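Local coordinates for Lmo2184 protein (Listeria monocytogenes serovar 1/2a, PDB 5JOQ) that probably binds heme at the cell surface as the lipoprotein substrate-binding component of an ABC transporter for iron uptake, at residues T97-A102 and F268-S273; S159-K164 and E282-L287; K193-E198 and E278-M283. All blocks are in the same frame, centred on the assembly; numbering follows the deposited sequence.

Contacts 2 and 3 lie about 6 Å apart, centre to centre, and share Glu282 and Met283 of helix 276-288, whereas contact 1 sits about 18 Å from contact 3 and 25 Å from contact 2. Phe268 connects the two regions: its CE1 lies 3.8 Å from Met283 CE, and its CZ 3.9 Å from Met286 CE. Val161 CG1 approaches Ala195 O to 3.6 Å, joining contact 2 to contact 3. In this two-lobed solute-binding fold, contact 1 probably lies where the lobes meet, near the cleft in which relatives bind their ligand; contacts 2 and 3 pack helix 276-288 against neighbouring helices.

Contact 1: T97-A102 and F268-S273; sequences TKTLEA and FGMTAS
The side chains of Thr99 and Thr271 lie alongside each other, pointing in opposite senses, so that the methyl of one comes against the hydroxyl of the other: Thr271 CG2 lies 3.5 Å from Thr99 OG1. On Thr99 the other branch serves a second neighbour. Its chi1 of -67° puts OG1 beside the backbone N and leaves CG2 anti to it, where it meets Met270 CE at 3.6 Å, the methionine chain passing at a slant and turning at its last torsion, 84°, to bring CE there. Segment 97-102 is the turn that takes strand 93-97 into helix 101-110, the start of a beta-alpha-beta crossover to strand 115-118. The loop 268-273 appears to pass between the two lobes of the binding-protein fold, Phe268 packed on one and Ala272 bonded to Phe120 of the other. A water ties the segments together, 2.8 Å from Thr97 OG1 and 3.0 Å from Thr271 OG1. Thr271 thus meets the water with its hydroxyl and Thr99 with its methyl. Behind Thr99, Lys98 NZ makes a salt bridge to Glu101 OE1 at 2.8 Å, while Glu101 OE2 pairs with Lys105. Glu241 of a second subunit packs on both Thr99 and Met270.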
ATOM      1  N   THR A  97      22.732  -0.293  -2.791  1.00 15.02           N
ATOM      2  CA  THR A  97      22.986  -1.160  -1.637  1.00 14.96           C
ATOM      3  C   THR A  97      23.205  -2.607  -2.077  1.00 15.26           C
ATOM      4  O   THR A  97      22.723  -3.059  -3.138  1.00 16.13           O
ATOM      5  CB  THR A  97      21.828  -1.129  -0.622  1.00 19.28           C
ATOM      6  OG1 THR A  97      20.640  -1.674  -1.231  1.00 18.99           O
ATOM      7  CG2 THR A  97      21.554   0.307  -0.081  1.00 17.52           C
ATOM      8  N   LYS A  98      23.893  -3.347  -1.206  1.00 14.06           N
ATOM      9  CA  LYS A  98      24.124  -4.777  -1.420  1.00 15.52           C
ATOM     10  C   LYS A  98      22.821  -5.523  -1.627  1.00 16.05           C
ATOM     11  O   LYS A  98      22.742  -6.443  -2.457  1.00 17.32           O
ATOM     12  CB  LYS A  98      24.847  -5.366  -0.204  1.00 21.55           C
ATOM     13  CG  LYS A  98      25.864  -6.441  -0.509  1.00 33.46           C
ATOM     14  CD  LYS A  98      27.161  -5.811  -1.061  1.00 41.09           C
ATOM     15  CE  LYS A  98      27.971  -6.815  -1.885  1.00 46.73           C
ATOM     16  NZ  LYS A  98      28.796  -6.147  -2.947  1.00 46.92           N
ATOM     17  N   THR A  99      21.790  -5.172  -0.843  1.00 12.95           N
ATOM     18  CA  THR A  99      20.539  -5.929  -0.929  1.00 15.94           C
ATOM     19  C   THR A  99      19.881  -5.772  -2.297  1.00 14.71           C
ATOM     20  O   THR A  99      19.150  -6.669  -2.740  1.00 15.90           O
ATOM     21  CB  THR A  99      19.606  -5.499   0.221  1.00 14.03           C
ATOM     22  OG1 THR A  99      20.197  -5.923   1.481  1.00 11.70           O
ATOM     23  CG2 THR A  99      18.179  -6.119   0.053  1.00 11.83           C
ATOM     24  N   LEU A 100      20.151  -4.665  -2.998  1.00 12.30           N
ATOM     25  CA  LEU A 100      19.666  -4.457  -4.356  1.00 15.56           C
ATOM     26  C   LEU A 100      20.651  -4.877  -5.449  1.00 17.55           C
ATOM     27  O   LEU A 100      20.327  -4.740  -6.625  1.00 17.44           O
ATOM     28  CB  LEU A 100      19.300  -2.976  -4.556  1.00 14.55           C
ATOM     29  CG  LEU A 100      17.828  -2.666  -4.247  1.00 16.51           C
ATOM     30  CD1 LEU A 100      16.879  -3.326  -5.317  1.00 18.45           C
ATOM     31  CD2 LEU A 100      17.463  -3.131  -2.839  1.00 17.06           C
ATOM     32  N   GLU A 101      21.827  -5.402  -5.100  1.00 20.69           N
ATOM     33  CA  GLU A 101      22.853  -5.652  -6.114  1.00 18.29           C
ATOM     34  C   GLU A 101      22.383  -6.658  -7.161  1.00 20.63           C
ATOM     35  O   GLU A 101      22.573  -6.454  -8.367  1.00 20.38           O
ATOM     36  CB  GLU A 101      24.142  -6.125  -5.434  1.00 16.05           C
ATOM     37  CG  GLU A 101      25.233  -6.405  -6.436  1.00 21.08           C
ATOM     38  CD  GLU A 101      26.572  -6.717  -5.760  1.00 27.94           C
ATOM     39  OE1 GLU A 101      26.598  -6.932  -4.532  1.00 26.59           O
ATOM     40  OE2 GLU A 101      27.577  -6.769  -6.474  1.00 27.73           O
ATOM     41  N   ALA A 102      21.768  -7.741  -6.727  1.00 18.08           N
ATOM     42  CA  ALA A 102      21.345  -8.761  -7.654  1.00 19.33           C
ATOM     43  C   ALA A 102      20.355  -8.201  -8.659  1.00 21.37           C
ATOM     44  O   ALA A 102      20.396  -8.536  -9.814  1.00 18.86           O
ATOM     45  CB  ALA A 102      20.776  -9.958  -6.918  1.00 23.12           C
ATOM     46  N   PHE A 268      11.779   1.768  11.008  1.00 16.17           N
ATOM     47  CA  PHE A 268      12.466   0.478  10.871  1.00 15.00           C
ATOM     48  C   PHE A 268      12.422   0.030   9.398  1.00 18.07           C
ATOM     49  O   PHE A 268      11.498  -0.677   8.980  1.00 16.12           O
ATOM     50  CB  PHE A 268      11.786  -0.577  11.762  1.00 13.81           C
ATOM     51  CG  PHE A 268      11.936  -0.312  13.243  1.00 14.39           C
ATOM     52  CD1 PHE A 268      13.023  -0.821  13.937  1.00 12.83           C
ATOM     53  CD2 PHE A 268      10.975   0.409  13.927  1.00 14.21           C
ATOM     54  CE1 PHE A 268      13.176  -0.588  15.306  1.00 13.49           C
ATOM     55  CE2 PHE A 268      11.105   0.653  15.315  1.00 16.18           C
ATOM     56  CZ  PHE A 268      12.220   0.161  15.988  1.00 13.02           C
ATOM     57  N   GLY A 269      13.418   0.403   8.622  1.00 17.11           N
ATOM     58  CA  GLY A 269      13.467  -0.079   7.256  1.00 15.41           C
ATOM     59  C   GLY A 269      14.102  -1.464   7.149  1.00 15.62           C
ATOM     60  O   GLY A 269      14.615  -2.004   8.127  1.00 14.55           O
ATOM     61  N   MET A 270      14.074  -2.026   5.931  1.00 12.84           N
ATOM     62  CA  MET A 270      14.649  -3.352   5.711  1.00 12.94           C
ATOM     63  C   MET A 270      16.169  -3.338   5.872  1.00 12.42           C
ATOM     64  O   MET A 270      16.756  -4.357   6.260  1.00 13.05           O
ATOM     65  CB  MET A 270      14.290  -3.865   4.314  1.00 18.74           C
ATOM     66  CG  MET A 270      14.151  -5.378   4.258  1.00 25.08           C
ATOM     67  SD  MET A 270      13.480  -5.963   2.659  1.00 33.98           S
ATOM     68  CE  MET A 270      15.034  -5.998   1.755  1.00 19.79           C
ATOM     69  N   THR A 271      16.816  -2.230   5.533  1.00 12.69           N
ATOM     70  CA  THR A 271      18.263  -2.111   5.678  1.00 14.74           C
ATOM     71  C   THR A 271      18.601  -0.842   6.453  1.00 17.37           C
ATOM     72  O   THR A 271      17.737   0.016   6.687  1.00 11.58           O
ATOM     73  CB  THR A 271      18.971  -2.126   4.321  1.00 14.58           C
ATOM     74  OG1 THR A 271      18.419  -1.113   3.467  1.00 15.67           O
ATOM     75  CG2 THR A 271      18.819  -3.503   3.663  1.00 15.78           C
ATOM     76  N   ALA A 272      19.886  -0.732   6.843  1.00 12.38           N
ATOM     77  CA  ALA A 272      20.330   0.250   7.825  1.00 13.22           C
ATOM     78  C   ALA A 272      20.274   1.659   7.251  1.00 15.93           C
ATOM     79  O   ALA A 272      20.405   1.854   6.043  1.00 17.01           O
ATOM     80  CB  ALA A 272      21.789  -0.060   8.273  1.00 11.48           C
ATOM     81  N   SER A 273      20.202   2.624   8.148  1.00 13.21           N
ATOM     82  CA  SER A 273      20.241   4.047   7.857  1.00 15.67           C
ATOM     83  C   SER A 273      20.670   4.839   9.095  1.00 13.07           C
ATOM     84  O   SER A 273      20.889   4.283  10.143  1.00 15.75           O
ATOM     85  CB  SER A 273      18.902   4.549   7.331  1.00 20.17           C
ATOM     86  OG  SER A 273      17.967   4.654   8.353  1.00 20.45           O
TER
HETATM   87  O   HOH W   1      18.473  -1.703   0.553  1.00 22.87           O

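Contact 2: S159-K164 and E282-L287; sequences SNVAKK and EMEKML
Glu284 reaches out from helix 276-288 to meet Asn160 and Val161, near the C-terminal end of the long helix 140-161. In this two-lobed solute-binding fold the long helix spans the two lobes, as in other members of the family; near its end the chain makes a type I beta turn, Val161 to Lys164, with Lys164 N bonded to Val161 O at 3.1 Å. The second segment opens with Glu282, which stays clear of 159-164 and forms a long, weak ion pair with Lys285. Glu284 carries the contact. Its CG is anti to the backbone N (chi1 -175°) and the chain stays extended beyond it, which delivers the carboxylate to the end of the neighbouring helix. The Asn160 side chain lies nearly perpendicular to that of Glu284, its amide plane turned 49° from the carboxylate. Asn160 ND2 donates to Glu284 OE1 in a straight but weak hydrogen bond, 3.4 Å long at 172°, and Asn160 CB comes equally near OE2. The amide is steadied from its other end, where OD1 accepts from Gln156. Nearer the helix, Glu284 CG packs on Val161 CG1 at 3.9 Å. Lys164 NZ lies 4.8 Å from Glu284 OE2, too far for an ion pair, but may lend the carboxylate modest electrostatic stabilisation. Lys285, besides its weak pairing with Glu282, makes a salt bridge to Glu84 of the third subunit. At the end of the segment Leu287 turns inward, its CD1 3.8 Å from Ala195 CB.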
ATOM      1  N   SER A 159      25.246  -0.597  26.869  1.00 17.90           N
ATOM      2  CA  SER A 159      25.501  -0.447  28.281  1.00 20.10           C
ATOM      3  C   SER A 159      24.201  -0.545  29.099  1.00 25.39           C
ATOM      4  O   SER A 159      24.145  -1.196  30.104  1.00 25.04           O
ATOM      5  CB  SER A 159      26.183   0.896  28.535  1.00 22.78           C
ATOM      6  OG  SER A 159      26.284   1.152  29.904  1.00 33.51           O
ATOM      7  N   ASN A 160      23.151   0.085  28.610  1.00 24.82           N
ATOM      8  CA  ASN A 160      21.863   0.099  29.271  1.00 25.07           C
ATOM      9  C   ASN A 160      21.282  -1.295  29.460  1.00 23.33           C
ATOM     10  O   ASN A 160      20.726  -1.581  30.480  1.00 24.26           O
ATOM     11  CB  ASN A 160      20.837   0.835  28.410  1.00 28.61           C
ATOM     12  CG  ASN A 160      20.942   2.337  28.474  1.00 34.17           C
ATOM     13  OD1 ASN A 160      21.656   2.900  29.278  1.00 34.18           O
ATOM     14  ND2 ASN A 160      20.201   2.993  27.602  1.00 35.74           N
ATOM     15  N   VAL A 161      21.396  -2.148  28.458  1.00 23.93           N
ATOM     16  CA  VAL A 161      20.821  -3.483  28.530  1.00 22.41           C
ATOM     17  C   VAL A 161      21.722  -4.614  28.995  1.00 23.91           C
ATOM     18  O   VAL A 161      21.284  -5.722  29.174  1.00 21.05           O
ATOM     19  CB  VAL A 161      20.308  -3.888  27.136  1.00 19.21           C
ATOM     20  CG1 VAL A 161      19.398  -2.824  26.575  1.00 19.38           C
ATOM     21  CG2 VAL A 161      21.468  -4.127  26.195  1.00 18.10           C
ATOM     22  N   ALA A 162      22.986  -4.317  29.229  1.00 24.51           N
ATOM     23  CA  ALA A 162      23.936  -5.362  29.535  1.00 24.25           C
ATOM     24  C   ALA A 162      23.589  -6.254  30.707  1.00 26.08           C
ATOM     25  O   ALA A 162      23.831  -7.425  30.647  1.00 29.37           O
ATOM     26  CB  ALA A 162      25.319  -4.780  29.733  1.00 25.39           C
ATOM     27  N   LYS A 163      23.045  -5.707  31.765  1.00 24.54           N
ATOM     28  CA  LYS A 163      22.731  -6.532  32.929  1.00 32.40           C
ATOM     29  C   LYS A 163      21.257  -6.915  33.019  1.00 31.56           C
ATOM     30  O   LYS A 163      20.843  -7.501  34.026  1.00 30.85           O
ATOM     31  CB  LYS A 163      23.160  -5.821  34.225  1.00 35.58           C
ATOM     32  CG  LYS A 163      24.685  -5.609  34.307  1.00 44.09           C
ATOM     33  CD  LYS A 163      25.101  -4.740  35.497  1.00 54.02           C
ATOM     34  CE  LYS A 163      26.607  -4.450  35.448  1.00 61.69           C
ATOM     35  NZ  LYS A 163      27.122  -3.646  36.607  1.00 66.63           N
ATOM     36  N   LYS A 164      20.455  -6.584  32.018  1.00 26.48           N
ATOM     37  CA  LYS A 164      19.054  -6.969  32.036  1.00 25.51           C
ATOM     38  C   LYS A 164      18.879  -8.431  31.640  1.00 28.56           C
ATOM     39  O   LYS A 164      19.675  -8.997  30.884  1.00 26.86           O
ATOM     40  CB  LYS A 164      18.240  -6.080  31.098  1.00 26.36           C
ATOM     41  CG  LYS A 164      18.189  -4.605  31.539  1.00 29.97           C
ATOM     42  CD  LYS A 164      17.463  -3.802  30.464  1.00 35.04           C
ATOM     43  CE  LYS A 164      16.601  -2.708  31.084  1.00 42.88           C
ATOM     44  NZ  LYS A 164      17.384  -1.677  31.769  1.00 49.24           N
ATOM     45  N   GLU A 282      14.015   2.815  20.307  1.00 15.84           N
ATOM     46  CA  GLU A 282      12.648   2.302  20.286  1.00 19.36           C
ATOM     47  C   GLU A 282      12.644   0.784  20.502  1.00 18.12           C
ATOM     48  O   GLU A 282      11.779   0.249  21.213  1.00 19.37           O
ATOM     49  CB  GLU A 282      11.986   2.708  18.964  1.00 21.88           C
ATOM     50  CG  GLU A 282      10.497   2.646  18.944  1.00 36.15           C
ATOM     51  CD  GLU A 282       9.886   3.460  20.077  1.00 45.66           C
ATOM     52  OE1 GLU A 282      10.350   4.606  20.365  1.00 44.34           O
ATOM     53  OE2 GLU A 282       8.976   2.903  20.711  1.00 53.09           O
ATOM     54  N   MET A 283      13.649   0.082  19.959  1.00 15.65           N
ATOM     55  CA  MET A 283      13.750  -1.359  20.177  1.00 14.46           C
ATOM     56  C   MET A 283      13.928  -1.671  21.649  1.00 16.02           C
ATOM     57  O   MET A 283      13.297  -2.593  22.181  1.00 15.83           O
ATOM     58  CB  MET A 283      14.911  -1.939  19.356  1.00 15.98           C
ATOM     59  CG  MET A 283      15.029  -3.454  19.464  1.00 15.02           C
ATOM     60  SD  MET A 283      13.653  -4.350  18.744  1.00 15.66           S
ATOM     61  CE  MET A 283      13.800  -3.948  16.978  1.00 11.56           C
ATOM     62  N   GLU A 284      14.766  -0.895  22.335  1.00 16.25           N
ATOM     63  CA  GLU A 284      14.993  -1.122  23.756  1.00 19.48           C
ATOM     64  C   GLU A 284      13.699  -0.948  24.546  1.00 20.81           C
ATOM     65  O   GLU A 284      13.436  -1.705  25.485  1.00 21.16           O
ATOM     66  CB  GLU A 284      16.097  -0.182  24.262  1.00 22.03           C
ATOM     67  CG  GLU A 284      16.472  -0.434  25.687  1.00 27.31           C
ATOM     68  CD  GLU A 284      17.416   0.625  26.268  1.00 34.60           C
ATOM     69  OE1 GLU A 284      17.995   1.449  25.503  1.00 31.04           O
ATOM     70  OE2 GLU A 284      17.556   0.618  27.512  1.00 40.79           O
ATOM     71  N   LYS A 285      12.853   0.016  24.153  1.00 23.05           N
ATOM     72  CA  LYS A 285      11.576   0.214  24.844  1.00 23.55           C
ATOM     73  C   LYS A 285      10.662  -0.990  24.683  1.00 20.66           C
ATOM     74  O   LYS A 285      10.031  -1.435  25.654  1.00 22.79           O
ATOM     75  CB  LYS A 285      10.872   1.463  24.319  1.00 28.33           C
ATOM     76  CG  LYS A 285      11.515   2.771  24.752  1.00 39.28           C
ATOM     77  CD  LYS A 285      10.746   3.978  24.230  1.00 47.84           C
ATOM     78  CE  LYS A 285      11.598   5.237  24.344  1.00 55.21           C
ATOM     79  NZ  LYS A 285      11.152   6.294  23.392  1.00 60.16           N
ATOM     80  N   MET A 286      10.587  -1.531  23.469  1.00 18.50           N
ATOM     81  CA  MET A 286       9.718  -2.679  23.212  1.00 24.19           C
ATOM     82  C   MET A 286      10.198  -3.933  23.926  1.00 21.10           C
ATOM     83  O   MET A 286       9.382  -4.726  24.402  1.00 22.01           O
ATOM     84  CB  MET A 286       9.653  -2.940  21.710  1.00 21.38           C
ATOM     85  CG  MET A 286       8.700  -2.005  20.984  1.00 23.44           C
ATOM     86  SD  MET A 286       8.680  -2.321  19.208  1.00 24.03           S
ATOM     87  CE  MET A 286      10.280  -1.760  18.720  1.00 20.96           C
ATOM     88  N   LEU A 287      11.516  -4.161  23.963  1.00 19.84           N
ATOM     89  CA  LEU A 287      12.028  -5.409  24.523  1.00 17.65           C
ATOM     90  C   LEU A 287      11.923  -5.444  26.038  1.00 20.28           C
ATOM     91  O   LEU A 287      11.802  -6.525  26.615  1.00 24.80           O
ATOM     92  CB  LEU A 287      13.488  -5.623  24.104  1.00 16.05           C
ATOM     93  CG  LEU A 287      13.717  -5.844  22.607  1.00 19.26           C
ATOM     94  CD1 LEU A 287      15.192  -6.308  22.367  1.00 19.01           C
ATOM     95  CD2 LEU A 287      12.689  -6.830  22.073  1.00 18.54           C
TER

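Contact 3: K193-E198 and E278-M283; sequences KLAGGE and EALKEM
Met283 N donates to Ala279 O at 2.8 Å, a helical bond in the very turn of helix 276-288 that sets Leu280 and Met283 against Leu194 and Ala195. The meeting itself is apolar. Leu280 is modelled in two conformers; in the one described here CG is anti to the backbone N (chi1 -166°), which carries the CD1 branch across to the end of helix 187-194. In that conformer the methyl touches Leu194 CB at 3.8 Å and Ala195 CB at 4.0 Å, and lies against the backbone too, 3.9 Å from Ala195 N. One turn later Met283 approaches the same alanine: its CG comes to 3.7 Å from Ala195 CB. The chain of Met283 bends at both later torsions, leading its sulfur away from the alanine. Ala195 CB thus rests against two residues, one turn apart, on the same face of helix 276-288; consistent with its small side chain, the CA atoms of Ala195 and Met283 are 6.6 Å apart. Ile154 and Val157 of helix 140-161 pack on Leu280, so three helices share this buried patch. Beyond it, Ala195 O bonds to the hydroxyl of Tyr288. The helix carrying Leu194 stops here: Gly196 N returns to Lys193 O at 3.0 Å and Gly197 N to Val192 O, with Gly196 at positive phi as the C-prime residue of a Schellman motif.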
ATOM      1  N   LYS A 193      19.537  -7.816  18.206  0.62 12.04           N
ATOM      2  CA  LYS A 193      20.755  -8.301  18.856  0.62 12.66           C
ATOM      3  C   LYS A 193      21.402  -7.210  19.698  0.62 12.77           C
ATOM      4  O   LYS A 193      21.808  -7.441  20.844  0.62 14.44           O
ATOM      5  CB  LYS A 193      21.748  -8.796  17.794  0.62 13.60           C
ATOM      6  CG  LYS A 193      23.072  -9.359  18.389  0.62 15.87           C
ATOM      7  CD  LYS A 193      24.066  -9.839  17.297  0.62 18.43           C
ATOM      8  CE  LYS A 193      24.974  -8.696  16.807  0.62 20.84           C
ATOM      9  NZ  LYS A 193      26.061  -9.118  15.834  0.62 21.96           N
ATOM     10  N   LEU A 194      21.562  -6.023  19.121  1.00 12.19           N
ATOM     11  CA  LEU A 194      22.259  -4.947  19.821  1.00 13.01           C
ATOM     12  C   LEU A 194      21.489  -4.505  21.055  1.00 13.38           C
ATOM     13  O   LEU A 194      22.097  -4.113  22.057  1.00 14.30           O
ATOM     14  CB  LEU A 194      22.460  -3.769  18.874  1.00 15.45           C
ATOM     15  CG  LEU A 194      23.475  -4.003  17.714  1.00 17.12           C
ATOM     16  CD1 LEU A 194      23.409  -2.831  16.735  1.00 17.46           C
ATOM     17  CD2 LEU A 194      24.901  -4.179  18.200  1.00 17.75           C
ATOM     18  N   ALA A 195      20.156  -4.542  20.993  1.00 12.80           N
ATOM     19  CA  ALA A 195      19.321  -4.195  22.152  1.00 14.91           C
ATOM     20  C   ALA A 195      19.183  -5.343  23.148  1.00 15.31           C
ATOM     21  O   ALA A 195      18.426  -5.230  24.130  1.00 17.33           O
ATOM     22  CB  ALA A 195      17.940  -3.740  21.673  1.00 13.33           C
ATOM     23  N   GLY A 196      19.897  -6.448  22.938  1.00 18.69           N
ATOM     24  CA  GLY A 196      19.953  -7.500  23.931  1.00 18.41           C
ATOM     25  C   GLY A 196      18.985  -8.643  23.696  1.00 17.88           C
ATOM     26  O   GLY A 196      19.056  -9.640  24.417  1.00 23.65           O
ATOM     27  N   GLY A 197      18.114  -8.542  22.694  1.00 14.00           N
ATOM     28  CA  GLY A 197      17.182  -9.625  22.419  1.00 13.23           C
ATOM     29  C   GLY A 197      17.902 -10.870  21.918  1.00 17.03           C
ATOM     30  O   GLY A 197      18.898 -10.788  21.220  1.00 16.50           O
ATOM     31  N   GLU A 198      17.367 -12.047  22.265  1.00 14.48           N
ATOM     32  CA  GLU A 198      17.878 -13.336  21.794  1.00 15.45           C
ATOM     33  C   GLU A 198      16.946 -13.893  20.713  1.00 11.79           C
ATOM     34  O   GLU A 198      15.839 -14.343  21.010  1.00 14.12           O
ATOM     35  CB  GLU A 198      17.994 -14.317  22.965  1.00 21.49           C
ATOM     36  CG  GLU A 198      18.395 -15.717  22.550  1.00 26.20           C
ATOM     37  CD  GLU A 198      18.369 -16.715  23.728  1.00 33.48           C
ATOM     38  OE1 GLU A 198      18.433 -16.281  24.909  1.00 35.39           O
ATOM     39  OE2 GLU A 198      18.268 -17.931  23.464  1.00 34.12           O
ATOM     40  N   GLU A 278      17.809   6.107  16.642  1.00 19.53           N
ATOM     41  CA  GLU A 278      16.437   6.228  17.089  1.00 20.79           C
ATOM     42  C   GLU A 278      15.760   4.845  17.115  1.00 19.92           C
ATOM     43  O   GLU A 278      15.088   4.507  18.058  1.00 20.69           O
ATOM     44  CB  GLU A 278      15.670   7.185  16.196  1.00 21.40           C
ATOM     45  CG  GLU A 278      14.255   7.449  16.654  1.00 29.05           C
ATOM     46  CD  GLU A 278      13.500   8.431  15.769  1.00 37.28           C
ATOM     47  OE1 GLU A 278      14.077   8.955  14.807  1.00 35.19           O
ATOM     48  OE2 GLU A 278      12.312   8.665  16.049  1.00 39.95           O
ATOM     49  N   ALA A 279      15.985   4.063  16.074  1.00 17.37           N
ATOM     50  CA  ALA A 279      15.411   2.722  15.971  1.00 19.71           C
ATOM     51  C   ALA A 279      15.874   1.841  17.121  1.00 17.40           C
ATOM     52  O   ALA A 279      15.072   1.110  17.721  1.00 16.99           O
ATOM     53  CB  ALA A 279      15.796   2.089  14.636  1.00 15.22           C
ATOM     54  N   LEU A 280      17.166   1.897  17.447  0.68 14.75           N
ATOM     55  CA  LEU A 280      17.678   1.079  18.542  0.68 16.16           C
ATOM     56  C   LEU A 280      17.051   1.477  19.877  0.68 16.29           C
ATOM     57  O   LEU A 280      16.793   0.621  20.732  0.68 19.64           O
ATOM     58  CB  LEU A 280      19.204   1.196  18.600  0.68 15.34           C
ATOM     59  CG  LEU A 280      19.929   0.180  19.462  0.68 15.52           C
ATOM     60  CD1 LEU A 280      19.606  -1.238  19.010  0.68 13.95           C
ATOM     61  CD2 LEU A 280      21.457   0.452  19.429  0.68 14.29           C
ATOM     62  N   LYS A 281      16.804   2.770  20.087  1.00 18.18           N
ATOM     63  CA  LYS A 281      16.189   3.210  21.338  1.00 15.82           C
ATOM     64  C   LYS A 281      14.735   2.758  21.429  1.00 18.79           C
ATOM     65  O   LYS A 281      14.234   2.437  22.521  1.00 17.32           O
ATOM     66  CB  LYS A 281      16.255   4.727  21.442  1.00 23.45           C
ATOM     67  CG  LYS A 281      17.649   5.294  21.643  1.00 36.33           C
ATOM     68  CD  LYS A 281      17.669   6.846  21.610  1.00 46.98           C
ATOM     69  CE  LYS A 281      19.094   7.373  21.306  1.00 53.55           C
ATOM     70  NZ  LYS A 281      19.131   8.661  20.527  1.00 52.21           N
ATOM     71  N   GLU A 282      14.015   2.815  20.307  1.00 15.84           N
ATOM     72  CA  GLU A 282      12.648   2.302  20.286  1.00 19.36           C
ATOM     73  C   GLU A 282      12.644   0.784  20.502  1.00 18.12           C
ATOM     74  O   GLU A 282      11.779   0.249  21.213  1.00 19.37           O
ATOM     75  CB  GLU A 282      11.986   2.708  18.964  1.00 21.88           C
ATOM     76  CG  GLU A 282      10.497   2.646  18.944  1.00 36.15           C
ATOM     77  CD  GLU A 282       9.886   3.460  20.077  1.00 45.66           C
ATOM     78  OE1 GLU A 282      10.350   4.606  20.365  1.00 44.34           O
ATOM     79  OE2 GLU A 282       8.976   2.903  20.711  1.00 53.09           O
ATOM     80  N   MET A 283      13.649   0.082  19.959  1.00 15.65           N
ATOM     81  CA  MET A 283      13.750  -1.359  20.177  1.00 14.46           C
ATOM     82  C   MET A 283      13.928  -1.671  21.649  1.00 16.02           C
ATOM     83  O   MET A 283      13.297  -2.593  22.181  1.00 15.83           O
ATOM     84  CB  MET A 283      14.911  -1.939  19.356  1.00 15.98           C
ATOM     85  CG  MET A 283      15.029  -3.454  19.464  1.00 15.02           C
ATOM     86  SD  MET A 283      13.653  -4.350  18.744  1.00 15.66           S
ATOM     87  CE  MET A 283      13.800  -3.948  16.978  1.00 11.56           C
TER